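Putative Lipoprotein (Clostridium perfringens, PDB 5J7R) is of unknown function but carries a sporulation and spore germination (GerMN-type) domain, and is probably a membrane-anchored lipoprotein that forms subunit assemblies. Local coordinates at residues A18-G23 and D50-L55; Y58-L63 and A119-I124. All coordinates share one frame; numbering follows the deposited sequence.

Contact 1 (A18-G23 and D50-L55). With MG (magnesium ion), chain E.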
loop_
_atom_site.group_PDB
_atom_site.type_symbol
_atom_site.label_atom_id
_atom_site.label_comp_id
_atom_site.label_asym_id
_atom_site.label_seq_id
_atom_site.Cartn_x
_atom_site.Cartn_y
_atom_site.Cartn_z
ATOM N N ALA A 18 -6.099 15.342 -0.509
ATOM C CA ALA A 18 -4.745 14.790 -0.589
ATOM C C ALA A 18 -4.688 13.690 -1.633
ATOM O O ALA A 18 -5.627 12.899 -1.753
ATOM C CB ALA A 18 -4.305 14.248 0.761
ATOM N N ASN A 19 -3.586 13.642 -2.381
ATOM C CA ASN A 19 -3.416 12.630 -3.426
ATOM C C ASN A 19 -2.410 11.537 -3.029
ATOM O O ASN A 19 -1.579 11.123 -3.842
ATOM C CB ASN A 19 -3.068 13.282 -4.781
ATOM C CG ASN A 19 -1.822 14.158 -4.725
ATOM O OD1 ASN A 19 -1.240 14.383 -3.662
ATOM N ND2 ASN A 19 -1.417 14.670 -5.884
ATOM N N ASP A 20 -2.488 11.083 -1.774
ATOM C CA ASP A 20 -1.613 10.021 -1.299
ATOM C C ASP A 20 -1.966 8.776 -2.073
ATOM O O ASP A 20 -3.129 8.473 -2.250
ATOM C CB ASP A 20 -1.737 9.770 0.211
ATOM C CG ASP A 20 -1.115 10.880 1.042
ATOM O OD1 ASP A 20 -0.765 11.951 0.467
ATOM O OD2 ASP A 20 -0.960 10.672 2.268
ATOM N N LEU A 21 -0.946 8.056 -2.512
ATOM C CA LEU A 21 -1.125 6.870 -3.324
ATOM C C LEU A 21 -1.887 5.750 -2.599
ATOM O O LEU A 21 -2.891 5.255 -3.118
ATOM C CB LEU A 21 0.238 6.418 -3.835
ATOM C CG LEU A 21 0.263 5.554 -5.073
ATOM C CD1 LEU A 21 1.715 5.293 -5.421
ATOM C CD2 LEU A 21 -0.518 4.264 -4.935
ATOM N N ILE A 22 -1.400 5.353 -1.421
ATOM C CA ILE A 22 -2.048 4.306 -0.611
ATOM C C ILE A 22 -2.689 4.869 0.677
ATOM O O ILE A 22 -3.732 4.406 1.094
ATOM C CB ILE A 22 -1.060 3.193 -0.194
ATOM C CG1 ILE A 22 -0.279 2.676 -1.416
ATOM C CG2 ILE A 22 -1.817 2.069 0.515
ATOM C CD1 ILE A 22 0.848 1.717 -1.083
ATOM N N GLY A 23 -2.042 5.842 1.316
ATOM C CA GLY A 23 -2.562 6.454 2.555
ATOM C C GLY A 23 -2.341 5.600 3.796
ATOM O O GLY A 23 -1.795 4.507 3.713
ATOM N N ASP A 50 1.874 3.667 7.326
ATOM C CA ASP A 50 1.821 4.763 6.368
ATOM C C ASP A 50 2.164 4.165 5.005
ATOM O O ASP A 50 3.320 3.907 4.746
ATOM C CB ASP A 50 2.827 5.837 6.834
ATOM C CG ASP A 50 2.934 7.030 5.926
ATOM O OD1 ASP A 50 2.919 6.915 4.705
ATOM O OD2 ASP A 50 3.171 8.116 6.449
ATOM N N GLY A 51 1.154 3.958 4.148
ATOM C CA GLY A 51 1.370 3.317 2.843
ATOM C C GLY A 51 2.425 3.885 1.925
ATOM O O GLY A 51 3.205 3.133 1.340
ATOM N N ASP A 52 2.434 5.204 1.770
ATOM C CA ASP A 52 3.432 5.862 0.929
ATOM C C ASP A 52 4.838 5.624 1.478
ATOM O O ASP A 52 5.772 5.505 0.688
ATOM C CB ASP A 52 3.127 7.360 0.758
ATOM C CG ASP A 52 1.845 7.611 -0.047
ATOM O OD1 ASP A 52 1.169 6.631 -0.434
ATOM O OD2 ASP A 52 1.521 8.799 -0.306
ATOM N N GLU A 53 5.002 5.552 2.812
ATOM C CA GLU A 53 6.328 5.280 3.380
ATOM C C GLU A 53 6.733 3.856 3.120
ATOM O O GLU A 53 7.889 3.613 2.789
ATOM C CB GLU A 53 6.426 5.583 4.864
ATOM C CG GLU A 53 6.310 7.060 5.173
ATOM C CD GLU A 53 6.589 7.402 6.633
ATOM O OE1 GLU A 53 6.849 8.592 6.945
ATOM O OE2 GLU A 53 6.569 6.482 7.475
ATOM N N ILE A 54 5.811 2.909 3.270
ATOM C CA ILE A 54 6.194 1.511 2.994
ATOM C C ILE A 54 6.489 1.310 1.511
ATOM O O ILE A 54 7.380 0.561 1.194
ATOM C CB ILE A 54 5.334 0.364 3.585
ATOM C CG1 ILE A 54 3.983 0.216 2.916
ATOM C CG2 ILE A 54 5.250 0.539 5.083
ATOM C CD1 ILE A 54 3.266 -1.044 3.360
ATOM N N LEU A 55 5.745 1.975 0.625
ATOM C CA LEU A 55 5.979 1.864 -0.819
ATOM C C LEU A 55 7.320 2.498 -1.179
ATOM O O LEU A 55 8.131 1.892 -1.884
ATOM C CB LEU A 55 4.865 2.537 -1.611
ATOM C CG LEU A 55 4.970 2.470 -3.136
ATOM C CD1 LEU A 55 4.996 1.031 -3.630
ATOM C CD2 LEU A 55 3.805 3.217 -3.747
HETATM MG MG MG E . 2.605 10.369 6.239
HETATM O O HOH W 1 3.247 9.607 3.916
HETATM O O HOH W 2 4.596 10.318 6.367
HETATM O O HOH W 3 2.278 12.007 5.312
HETATM O O HOH W 4 0.623 9.511 5.407
#
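The N-terminal turn of helix 51-65, in the sporulation and spore germination domain, meets the loop leading into strand 24-32 through the Asp52 carboxylate on the backbone N atoms of Leu21 and Ile22, and Gly51 N on Gly23 O. Ile22 N donates to Asp52 OD1 at 3.0 Å, nearly straight (178°) and almost along the C-O axis of that oxygen. A weak bond from Leu21 N to Asp52 OD2 adds a second attachment, and Ser126 OG also binds OD2, so the buried carboxylate is held at both oxygens. Asp20 OD1 lies 4.0 Å from Asp52 OD2, a like-charge approach that may raise the proton affinity of either group. Gly51 N donates to Gly23 O (3.0 Å) from above the carbonyl plane; Gly51 has no side chain on the face turned to Ile22 CB and Gly23 O, and its CA comes within 5.0 Å of Ile22 CA. On the apolar side, Leu21 CD1 touches Leu55 CD2, the side chains crossing at about a right angle. Asp50 is the N-cap: with CG anti to the backbone N (chi1 178°), its OD1 accepts from Glu53 N at 3.1 Å, while OD2 binds the magnesium ion at 2.3 Å alongside four waters.

Contact 2 (Y58-L63 and A119-I124); sequences YLIQAL and ATITQI
Helix 51-65 faces the C-terminal end of helix 107-121 with the CA atoms of Leu59 and Thr120 7.2 Å apart, and after Ile121 the backbone of 119-124 leaves its helix through a type I turn that ends at Ile124. Side chains of helix 51-65 and of the helix end and turn meet across it, burying 285 Å² in total. Ile60 and Ile121 cross at about a right angle, and their CD1 atoms meet at 3.4 Å. In both isoleucines CG1 is anti to the carbonyl carbon and the outer bond folds back (chi2 -59° in Ile60, -62° in Ile121), which brings the terminal methyls together. Leu59 and Ile124 instead slide past each other in opposite directions, with Leu59 CD1 4.1 Å from Ile124 CD1. CB of Leu59 also lies 4.0 Å from Thr120 CG2, and Leu63 reaches Thr120 tip to tip, its CD2 3.6 Å from OG1. That hydroxyl is engaged by Gly116 O in its own helix and by Tyr30 N of the second subunit. Gln123 NE2 bonds Thr120 O at 3.0 Å, in the carbonyl plane on a lone pair, and also bonds Ser28 O of the second subunit. The segments thus meet by packing of mostly apolar groups, Leu63 methyls also lying against the Thr120 hydroxyl, whereas Thr120 OG1 and Gln123 NE2 bond within helix 107-121 or at its end, and to the second subunit.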
loop_
_atom_site.group_PDB
_atom_site.type_symbol
_atom_site.label_atom_id
_atom_site.label_comp_id
_atom_site.label_asym_id
_atom_site.label_seq_id
_atom_site.Cartn_x
_atom_site.Cartn_y
_atom_site.Cartn_z
ATOM N N TYR A 58 10.126 0.389 -0.089
ATOM C CA TYR A 58 10.278 -0.753 -0.966
ATOM C C TYR A 58 11.035 -0.347 -2.246
ATOM O O TYR A 58 11.952 -1.047 -2.674
ATOM C CB TYR A 58 8.905 -1.322 -1.327
ATOM C CG TYR A 58 8.956 -2.573 -2.143
ATOM C CD1 TYR A 58 9.054 -3.818 -1.530
ATOM C CD2 TYR A 58 8.912 -2.520 -3.528
ATOM C CE1 TYR A 58 9.098 -4.983 -2.269
ATOM C CE2 TYR A 58 8.968 -3.687 -4.284
ATOM C CZ TYR A 58 9.057 -4.908 -3.651
ATOM O OH TYR A 58 9.103 -6.061 -4.378
ATOM N N LEU A 59 10.640 0.786 -2.835
ATOM C CA LEU A 59 11.292 1.327 -4.036
ATOM C C LEU A 59 12.777 1.585 -3.819
ATOM O O LEU A 59 13.590 1.190 -4.659
ATOM C CB LEU A 59 10.603 2.613 -4.519
ATOM C CG LEU A 59 9.169 2.465 -5.040
ATOM C CD1 LEU A 59 8.558 3.827 -5.343
ATOM C CD2 LEU A 59 9.145 1.581 -6.269
ATOM N N ILE A 60 13.145 2.247 -2.718
ATOM C CA ILE A 60 14.563 2.501 -2.449
ATOM C C ILE A 60 15.302 1.185 -2.278
ATOM O O ILE A 60 16.464 1.064 -2.682
ATOM C CB ILE A 60 14.797 3.388 -1.195
ATOM C CG1 ILE A 60 14.163 4.767 -1.380
ATOM C CG2 ILE A 60 16.291 3.570 -0.902
ATOM C CD1 ILE A 60 14.686 5.555 -2.565
ATOM N N GLN A 61 14.626 0.200 -1.688
ATOM C CA GLN A 61 15.273 -1.099 -1.447
ATOM C C GLN A 61 15.507 -1.727 -2.784
ATOM O O GLN A 61 16.508 -2.386 -2.992
ATOM C CB GLN A 61 14.369 -2.086 -0.668
ATOM C CG GLN A 61 15.136 -2.951 0.331
ATOM C CD GLN A 61 15.661 -2.219 1.554
ATOM O OE1 GLN A 61 16.866 -2.225 1.790
ATOM N NE2 GLN A 61 14.786 -1.582 2.326
ATOM N N ALA A 62 14.536 -1.554 -3.677
ATOM C CA ALA A 62 14.621 -2.113 -5.019
ATOM C C ALA A 62 15.761 -1.484 -5.830
ATOM O O ALA A 62 16.419 -2.177 -6.596
ATOM C CB ALA A 62 13.295 -1.977 -5.748
ATOM N N LEU A 63 15.989 -0.190 -5.651
ATOM C CA LEU A 63 17.091 0.504 -6.341
ATOM C C LEU A 63 18.441 -0.020 -5.853
ATOM O O LEU A 63 19.347 -0.212 -6.644
ATOM C CB LEU A 63 17.020 2.033 -6.138
ATOM C CG LEU A 63 15.854 2.777 -6.762
ATOM C CD1 LEU A 63 15.878 4.240 -6.361
ATOM C CD2 LEU A 63 15.866 2.653 -8.279
ATOM N N ALA A 119 13.544 10.373 -9.773
ATOM C CA ALA A 119 12.568 9.888 -10.739
ATOM C C ALA A 119 11.783 8.711 -10.164
ATOM O O ALA A 119 10.590 8.580 -10.416
ATOM C CB ALA A 119 13.248 9.484 -12.029
ATOM N N THR A 120 12.459 7.869 -9.390
ATOM C CA THR A 120 11.809 6.701 -8.803
ATOM C C THR A 120 10.870 7.097 -7.667
ATOM O O THR A 120 9.705 6.712 -7.668
ATOM C CB THR A 120 12.844 5.702 -8.279
ATOM O OG1 THR A 120 13.730 5.334 -9.348
ATOM C CG2 THR A 120 12.166 4.452 -7.717
ATOM N N ILE A 121 11.382 7.881 -6.727
ATOM C CA ILE A 121 10.603 8.330 -5.575
ATOM C C ILE A 121 9.475 9.310 -5.877
ATOM O O ILE A 121 8.391 9.171 -5.314
ATOM C CB ILE A 121 11.517 8.891 -4.463
ATOM C CG1 ILE A 121 12.344 7.762 -3.860
ATOM C CG2 ILE A 121 10.704 9.522 -3.343
ATOM C CD1 ILE A 121 11.522 6.671 -3.178
ATOM N N THR A 122 9.697 10.267 -6.776
ATOM C CA THR A 122 8.645 11.242 -7.111
ATOM C C THR A 122 7.434 10.624 -7.806
ATOM O O THR A 122 6.484 11.329 -8.142
ATOM C CB THR A 122 9.184 12.443 -7.901
ATOM O OG1 THR A 122 9.837 11.985 -9.092
ATOM C CG2 THR A 122 10.156 13.233 -7.048
ATOM N N GLN A 123 7.470 9.315 -8.047
ATOM C CA GLN A 123 6.314 8.617 -8.607
ATOM C C GLN A 123 5.219 8.638 -7.542
ATOM O O GLN A 123 4.044 8.549 -7.859
ATOM C CB GLN A 123 6.640 7.167 -8.988
ATOM C CG GLN A 123 7.289 6.985 -10.344
ATOM C CD GLN A 123 7.718 5.542 -10.649
ATOM O OE1 GLN A 123 7.429 5.015 -11.730
ATOM N NE2 GLN A 123 8.402 4.902 -9.717
ATOM N N ILE A 124 5.623 8.703 -6.274
ATOM C CA ILE A 124 4.678 8.768 -5.162
ATOM C C ILE A 124 4.249 10.241 -5.166
ATOM O O ILE A 124 5.061 11.099 -4.827
ATOM C CB ILE A 124 5.344 8.345 -3.842
ATOM C CG1 ILE A 124 5.806 6.883 -3.938
ATOM C CG2 ILE A 124 4.363 8.498 -2.688
ATOM C CD1 ILE A 124 6.605 6.385 -2.750
#

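How the contacts relate
Contact 1 closes before contact 2 opens along the chain, and their centres lie 13 Å apart. Helix 51-65 is common to both: its first turn meets the loop before strand 24-32, and a later part meets the end of helix 107-121. The two sites adjoin at Ile124, whose CD1 lies 3.6 Å from Asp52 O and whose CG1 lies 4.2 Å from Leu55 CD2. One helix therefore links the base of the antiparallel pair 24-32 and 42-50 to the part of the domain that includes the mixed sheet 83-89, 92-97 and 129-134. Both contacts also touch the second subunit, placing this junction at an interface of the four-chain assembly.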